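Leucyl aminopeptidase (Trypanosoma brucei brucei, PDB 5NTD) probably removes leucine and related residues from the N-termini of peptides, as a manganese-bound aminopeptidase of the M17 family that binds the inhibitor bestatin. Local coordinates at residues A318-C321 and G322-A326. Numbering follows the deposited sequence.
Sequences AVFC and GFLTA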
# COMPACT_ATOMS: atom_id res chain seq x y z
N ALA G 318 -10.14 17.89 28.44
CA ALA G 318 -9.21 18.89 28.94
C ALA G 318 -9.95 20.19 29.35
O ALA G 318 -9.77 20.69 30.45
CB ALA G 318 -8.14 19.21 27.92
N VAL G 319 -10.75 20.73 28.45
CA VAL G 319 -11.49 21.95 28.73
C VAL G 319 -12.55 21.72 29.82
O VAL G 319 -12.77 22.57 30.68
CB VAL G 319 -12.14 22.59 27.50
CG1 VAL G 319 -11.07 23.00 26.51
CG2 VAL G 319 -13.19 21.71 26.85
N PHE G 320 -13.18 20.57 29.79
CA PHE G 320 -14.17 20.23 30.82
C PHE G 320 -13.54 20.27 32.20
O PHE G 320 -14.06 20.87 33.12
CB PHE G 320 -14.77 18.86 30.57
CG PHE G 320 -15.77 18.44 31.61
CD1 PHE G 320 -16.88 19.22 31.86
CD2 PHE G 320 -15.61 17.26 32.33
CE1 PHE G 320 -17.83 18.83 32.81
CE2 PHE G 320 -16.54 16.86 33.28
CZ PHE G 320 -17.65 17.66 33.53
N CYS G 321 -12.41 19.60 32.35
CA CYS G 321 -11.78 19.46 33.66
C CYS G 321 -11.11 20.77 34.11
O CYS G 321 -11.07 21.08 35.29
CB CYS G 321 -10.83 18.30 33.69
SG CYS G 321 -11.68 16.69 33.52
N GLY G 322 -10.58 21.51 33.17
CA GLY G 322 -10.01 22.85 33.46
C GLY G 322 -11.10 23.77 33.98
O GLY G 322 -10.92 24.54 34.91
N PHE G 323 -12.26 23.67 33.33
CA PHE G 323 -13.48 24.35 33.77
C PHE G 323 -13.83 23.94 35.21
O PHE G 323 -14.12 24.79 36.04
CB PHE G 323 -14.62 24.05 32.85
CG PHE G 323 -15.91 24.71 33.23
CD1 PHE G 323 -16.25 25.94 32.72
CD2 PHE G 323 -16.83 24.04 34.01
CE1 PHE G 323 -17.49 26.51 33.00
CE2 PHE G 323 -18.07 24.60 34.31
CZ PHE G 323 -18.40 25.84 33.80
N LEU G 324 -13.85 22.65 35.48
CA LEU G 324 -14.20 22.14 36.84
C LEU G 324 -13.25 22.70 37.88
O LEU G 324 -13.67 23.13 38.95
CB LEU G 324 -14.18 20.63 36.94
CG LEU G 324 -15.30 19.90 36.19
CD1 LEU G 324 -15.17 18.41 36.44
CD2 LEU G 324 -16.68 20.41 36.58
N THR G 325 -11.96 22.74 37.55
CA THR G 325 -10.99 23.27 38.49
C THR G 325 -11.27 24.73 38.78
O THR G 325 -11.21 25.17 39.93
CB THR G 325 -9.57 23.12 37.97
OG1 THR G 325 -9.30 21.72 37.87
CG2 THR G 325 -8.57 23.75 38.95
N ALA G 326 -11.54 25.49 37.74
CA ALA G 326 -11.85 26.91 37.89
C ALA G 326 -13.07 27.11 38.81
O ALA G 326 -13.08 28.06 39.62
CB ALA G 326 -12.11 27.57 36.55
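Leu324 lays its CD1 methyl over one face of the Phe320 ring, four residues back in the same alpha-helix. This i to i+4 pair sits on helix 314-328, a helix of the M17 catalytic domain that is buried at this point. The contact is a CH-pi one: CD1 stands 4.2 Å from the centroid of the Phe320 ring and 28° off the ring normal. The methyl lies nearer the far rim, with CD1 3.8 Å from Phe320 CE2. Phe320 has CG anti to its backbone N (chi1 179°), which sends the ring mainly outward from the helix. Leu324 makes up the distance. It has CG anti to the carbonyl carbon (chi1 -70°), which brings CD1 back along the helix and over the ring. Helices 196-214 and 222-236 pack against both side chains, through Leu212 and Ile228 at Phe320 and through Leu208 and Tyr232 at Leu324.

Phe323 packs on Cys337 of strand 334-344, as Val319 does one turn earlier, and its ring meets Phe238 edge-to-face. The helix is thus held between the central sheet and neighbouring helices.

Regular i to i+4 backbone bonds join the two turns. Gly322 N donates to Ala318 O, and Leu324 N to Phe320 O, both at 3.0 Å. Cys321 O accepts from the backbone of Thr325 and is also hydrogen-bonded to Ser205 OG. The Thr325 hydroxyl is hydrogen-bonded to Ser205 OG as well, and Thr325 N reaches Cys321 O at 2.9 Å.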